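Local structure of transcriptional regulator, TetR family (Vibrio parahaemolyticus, 3HE0) at residues 128-139 with 151-160. The protein probably binds cis-regulatory DNA as a transcriptional regulator of the TetR family, through a predicted helix-turn-helix motif. Residues are numbered along the deposited sequence; the frame is centred on the assembly and turned at random.
Sequences RKMFAQVDRLFN and DNEVLSGLSF. With SO4 (sulfate ion), chain F.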
loop_
_atom_site.group_PDB
_atom_site.type_symbol
_atom_site.label_atom_id
_atom_site.label_comp_id
_atom_site.label_asym_id
_atom_site.label_seq_id
_atom_site.Cartn_x
_atom_site.Cartn_y
_atom_site.Cartn_z
ATOM N N ARG A 128 -4.691 -14.766 7.400
ATOM C CA ARG A 128 -5.690 -15.109 6.385
ATOM C C ARG A 128 -6.940 -15.682 7.050
ATOM O O ARG A 128 -8.049 -15.206 6.808
ATOM C CB ARG A 128 -5.128 -16.084 5.355
ATOM C CG ARG A 128 -5.624 -15.830 3.945
ATOM C CD ARG A 128 -6.886 -16.616 3.644
ATOM N NE ARG A 128 -7.467 -16.309 2.332
ATOM C CZ ARG A 128 -7.076 -16.835 1.167
ATOM N NH1 ARG A 128 -7.709 -16.494 0.052
ATOM N NH2 ARG A 128 -6.064 -17.693 1.097
ATOM N N LYS A 129 -6.751 -16.663 7.921
ATOM C CA LYS A 129 -7.856 -17.228 8.703
ATOM C C LYS A 129 -8.833 -16.192 9.304
ATOM O O LYS A 129 -10.025 -16.471 9.454
ATOM C CB LYS A 129 -7.298 -18.118 9.820
ATOM C CG LYS A 129 -6.608 -19.364 9.291
ATOM C CD LYS A 129 -6.090 -20.273 10.397
ATOM C CE LYS A 129 -5.393 -21.492 9.791
ATOM N NZ LYS A 129 -5.317 -22.640 10.731
HETATM N N MSE A 130 -8.343 -14.997 9.620
HETATM C CA MSE A 130 -9.176 -13.949 10.224
HETATM C C MSE A 130 -10.212 -13.304 9.284
HETATM O O MSE A 130 -11.121 -12.642 9.752
HETATM C CB MSE A 130 -8.283 -12.852 10.796
HETATM C CG MSE A 130 -7.255 -13.336 11.790
HETATM SE SE MSE A 130 -5.928 -11.981 12.282
HETATM C CE MSE A 130 -4.722 -13.091 13.367
ATOM N N PHE A 131 -10.083 -13.481 7.974
ATOM C CA PHE A 131 -10.992 -12.837 7.005
ATOM C C PHE A 131 -12.025 -13.818 6.444
ATOM O O PHE A 131 -12.269 -13.865 5.241
ATOM C CB PHE A 131 -10.170 -12.179 5.880
ATOM C CG PHE A 131 -9.363 -11.016 6.353
ATOM C CD1 PHE A 131 -9.919 -9.751 6.415
ATOM C CD2 PHE A 131 -8.070 -11.190 6.811
ATOM C CE1 PHE A 131 -9.189 -8.663 6.911
ATOM C CE2 PHE A 131 -7.327 -10.100 7.313
ATOM C CZ PHE A 131 -7.898 -8.837 7.349
ATOM N N ALA A 132 -12.637 -14.603 7.336
ATOM C CA ALA A 132 -13.518 -15.693 6.922
ATOM C C ALA A 132 -14.730 -15.214 6.122
ATOM O O ALA A 132 -15.138 -15.874 5.160
ATOM C CB ALA A 132 -13.959 -16.551 8.155
ATOM N N GLN A 133 -15.301 -14.067 6.499
ATOM C CA GLN A 133 -16.422 -13.519 5.735
ATOM C C GLN A 133 -15.998 -12.965 4.364
ATOM O O GLN A 133 -16.802 -12.962 3.444
ATOM C CB GLN A 133 -17.215 -12.484 6.543
ATOM C CG GLN A 133 -18.092 -13.099 7.647
ATOM C CD GLN A 133 -19.054 -12.082 8.234
ATOM O OE1 GLN A 133 -18.638 -11.029 8.725
ATOM N NE2 GLN A 133 -20.347 -12.380 8.174
ATOM N N VAL A 134 -14.742 -12.559 4.185
ATOM C CA VAL A 134 -14.309 -12.089 2.837
ATOM C C VAL A 134 -14.249 -13.308 1.911
ATOM O O VAL A 134 -14.709 -13.285 0.760
ATOM C CB VAL A 134 -12.938 -11.372 2.866
ATOM C CG1 VAL A 134 -12.491 -10.965 1.453
ATOM C CG2 VAL A 134 -13.012 -10.161 3.772
ATOM N N ASP A 135 -13.704 -14.398 2.434
ATOM C CA ASP A 135 -13.643 -15.625 1.651
ATOM C C ASP A 135 -15.007 -16.151 1.317
ATOM O O ASP A 135 -15.220 -16.660 0.213
ATOM C CB ASP A 135 -12.847 -16.688 2.375
ATOM C CG ASP A 135 -11.371 -16.446 2.276
ATOM O OD1 ASP A 135 -10.835 -16.194 1.151
ATOM O OD2 ASP A 135 -10.750 -16.504 3.342
ATOM N N ARG A 136 -15.935 -16.030 2.255
ATOM C CA ARG A 136 -17.274 -16.573 2.035
ATOM C C ARG A 136 -17.986 -15.793 0.936
ATOM O O ARG A 136 -18.611 -16.400 0.048
ATOM C CB ARG A 136 -18.100 -16.585 3.316
ATOM C CG ARG A 136 -19.200 -17.626 3.287
ATOM C CD ARG A 136 -20.042 -17.524 4.545
ATOM N NE ARG A 136 -20.792 -18.744 4.869
ATOM C CZ ARG A 136 -20.269 -19.870 5.379
ATOM N NH1 ARG A 136 -21.066 -20.913 5.651
ATOM N NH2 ARG A 136 -18.955 -19.972 5.611
ATOM N N LEU A 137 -17.841 -14.462 0.960
ATOM C CA LEU A 137 -18.297 -13.612 -0.140
ATOM C C LEU A 137 -17.758 -14.107 -1.498
ATOM O O LEU A 137 -18.518 -14.372 -2.434
ATOM C CB LEU A 137 -17.878 -12.151 0.087
ATOM C CG LEU A 137 -18.114 -11.203 -1.095
ATOM C CD1 LEU A 137 -19.599 -10.912 -1.339
ATOM C CD2 LEU A 137 -17.401 -9.910 -0.912
ATOM N N PHE A 138 -16.446 -14.209 -1.615
ATOM C CA PHE A 138 -15.842 -14.539 -2.920
ATOM C C PHE A 138 -16.208 -15.997 -3.323
ATOM O O PHE A 138 -16.543 -16.267 -4.490
ATOM C CB PHE A 138 -14.326 -14.351 -2.882
ATOM C CG PHE A 138 -13.865 -12.906 -2.834
ATOM C CD1 PHE A 138 -14.433 -11.922 -3.651
ATOM C CD2 PHE A 138 -12.838 -12.525 -1.982
ATOM C CE1 PHE A 138 -14.001 -10.601 -3.586
ATOM C CE2 PHE A 138 -12.384 -11.187 -1.939
ATOM C CZ PHE A 138 -12.965 -10.242 -2.734
ATOM N N ASN A 139 -16.190 -16.922 -2.362
ATOM C CA ASN A 139 -16.570 -18.312 -2.654
ATOM C C ASN A 139 -18.000 -18.401 -3.102
ATOM O O ASN A 139 -18.299 -19.063 -4.096
ATOM C CB ASN A 139 -16.350 -19.246 -1.463
ATOM C CG ASN A 139 -14.886 -19.440 -1.145
ATOM O OD1 ASN A 139 -14.015 -19.297 -2.014
ATOM N ND2 ASN A 139 -14.605 -19.774 0.095
ATOM N N ASP A 151 -8.493 -17.070 -7.876
ATOM C CA ASP A 151 -8.229 -17.254 -6.445
ATOM C C ASP A 151 -8.726 -16.041 -5.674
ATOM O O ASP A 151 -8.634 -14.895 -6.179
ATOM C CB ASP A 151 -6.721 -17.409 -6.187
ATOM C CG ASP A 151 -6.392 -17.713 -4.702
ATOM O OD1 ASP A 151 -6.306 -18.914 -4.351
ATOM O OD2 ASP A 151 -6.251 -16.762 -3.878
ATOM N N ASN A 152 -9.199 -16.283 -4.448
ATOM C CA ASN A 152 -9.684 -15.212 -3.582
ATOM C C ASN A 152 -8.623 -14.136 -3.310
ATOM O O ASN A 152 -8.958 -12.981 -3.104
ATOM C CB ASN A 152 -10.218 -15.771 -2.246
ATOM C CG ASN A 152 -11.491 -16.596 -2.410
ATOM O OD1 ASN A 152 -12.003 -16.760 -3.508
ATOM N ND2 ASN A 152 -12.005 -17.117 -1.302
ATOM N N GLU A 153 -7.351 -14.510 -3.332
ATOM C CA GLU A 153 -6.258 -13.544 -3.194
ATOM C C GLU A 153 -6.198 -12.563 -4.365
ATOM O O GLU A 153 -5.878 -11.375 -4.171
ATOM C CB GLU A 153 -4.900 -14.259 -3.066
ATOM C CG GLU A 153 -4.644 -14.856 -1.668
ATOM C CD GLU A 153 -4.571 -13.787 -0.565
ATOM O OE1 GLU A 153 -4.076 -12.663 -0.847
ATOM O OE2 GLU A 153 -5.013 -14.066 0.590
ATOM N N VAL A 154 -6.518 -13.061 -5.566
ATOM C CA VAL A 154 -6.526 -12.223 -6.771
ATOM C C VAL A 154 -7.789 -11.343 -6.744
ATOM O O VAL A 154 -7.731 -10.136 -6.937
ATOM C CB VAL A 154 -6.450 -13.080 -8.028
ATOM C CG1 VAL A 154 -6.584 -12.227 -9.328
ATOM C CG2 VAL A 154 -5.154 -13.888 -8.031
ATOM N N LEU A 155 -8.937 -11.941 -6.449
ATOM C CA LEU A 155 -10.167 -11.175 -6.344
ATOM C C LEU A 155 -9.996 -10.044 -5.306
ATOM O O LEU A 155 -10.386 -8.900 -5.538
ATOM C CB LEU A 155 -11.332 -12.098 -5.978
ATOM C CG LEU A 155 -11.703 -13.155 -7.029
ATOM C CD1 LEU A 155 -12.823 -14.061 -6.480
ATOM C CD2 LEU A 155 -12.090 -12.503 -8.372
ATOM N N SER A 156 -9.354 -10.352 -4.178
ATOM C CA SER A 156 -9.144 -9.334 -3.150
ATOM C C SER A 156 -8.225 -8.227 -3.665
ATOM O O SER A 156 -8.532 -7.042 -3.509
ATOM C CB SER A 156 -8.594 -9.935 -1.859
ATOM O OG SER A 156 -8.540 -8.938 -0.812
ATOM N N GLY A 157 -7.132 -8.622 -4.316
ATOM C CA GLY A 157 -6.191 -7.660 -4.889
ATOM C C GLY A 157 -6.835 -6.731 -5.911
ATOM O O GLY A 157 -6.439 -5.599 -6.022
ATOM N N LEU A 158 -7.844 -7.213 -6.639
ATOM C CA LEU A 158 -8.478 -6.441 -7.703
ATOM C C LEU A 158 -9.554 -5.474 -7.220
ATOM O O LEU A 158 -9.930 -4.555 -7.956
ATOM C CB LEU A 158 -9.118 -7.390 -8.703
ATOM C CG LEU A 158 -8.172 -8.173 -9.601
ATOM C CD1 LEU A 158 -8.955 -9.412 -10.075
ATOM C CD2 LEU A 158 -7.558 -7.306 -10.735
ATOM N N SER A 159 -10.020 -5.661 -5.983
ATOM C CA SER A 159 -11.192 -4.973 -5.492
ATOM C C SER A 159 -10.882 -4.275 -4.142
ATOM O O SER A 159 -10.413 -3.124 -4.122
ATOM C CB SER A 159 -12.368 -5.955 -5.410
ATOM O OG SER A 159 -12.111 -7.028 -4.526
ATOM N N PHE A 160 -11.060 -4.983 -3.035
ATOM C CA PHE A 160 -10.774 -4.422 -1.724
ATOM C C PHE A 160 -9.387 -3.813 -1.588
ATOM O O PHE A 160 -9.268 -2.649 -1.211
ATOM C CB PHE A 160 -10.974 -5.479 -0.633
ATOM C CG PHE A 160 -12.388 -5.979 -0.528
ATOM C CD1 PHE A 160 -13.469 -5.094 -0.561
ATOM C CD2 PHE A 160 -12.657 -7.324 -0.401
ATOM C CE1 PHE A 160 -14.790 -5.549 -0.437
ATOM C CE2 PHE A 160 -13.998 -7.783 -0.279
ATOM C CZ PHE A 160 -15.049 -6.890 -0.308
HETATM S S SO4 F . -8.513 -12.967 1.169
HETATM O O1 SO4 F . -8.415 -11.542 1.521
HETATM O O2 SO4 F . -7.958 -13.235 -0.154
HETATM O O3 SO4 F . -7.764 -13.723 2.168
HETATM O O4 SO4 F . -9.909 -13.406 1.152
#
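The Phe138 ring carries Leu155 CB squarely over one face, a CH-pi contact in which CB stands 3.9 Å from the Phe138 ring centroid; Ser159 OG and a sulfate oxygen lie near its edge, and the Phe160 ring meets it obliquely, planes 46° apart. This is knobs-into-holes packing in the all-helical C-terminal domain of a TetR-family regulator, where helix 132-139 crosses helix 152-158 at close to a right angle. Phe138 fills a hole lined by Asn152, Leu155, Ser156 and Phe160, while Ile193 of helix 179-193 also touches Phe138 and Leu155. Phe160 CE2 reaches Phe138 CZ at 3.6 Å, and Leu137 CD2 abuts the edge of the Phe160 ring.

The second flat group, the Arg128 guanidinium, has Glu153 OE2 over the centre of one face and Asn152 CB at its edge. Because no N-H points at that oxygen, the long salt bridge from Arg128 NH1 to Glu153 OE2 (3.7 Å) is one of charge alone; Glu153 OE1 pairs with Lys169 of the second subunit. Bent at chi2 (-91°), the arginine chain also brings NE to sulfate O3 for a weak hydrogen bond. The sulfate probably came from the crystallisation liquor.

Asn152 is the reciprocal knob, set among Arg128, Asp135, Phe138 and Asn139. Its OD1 accepts from Lys142, and its ND2 spends both hydrogens across the interface, which fixes the amide's rotation. One bond reaches Asn139 OD1 at 3.0 Å, from above the carbonyl plane; the other runs nearly straight (165°) from Asn152 ND2 to the anti side of Asp135 OD1, 2.9 Å away.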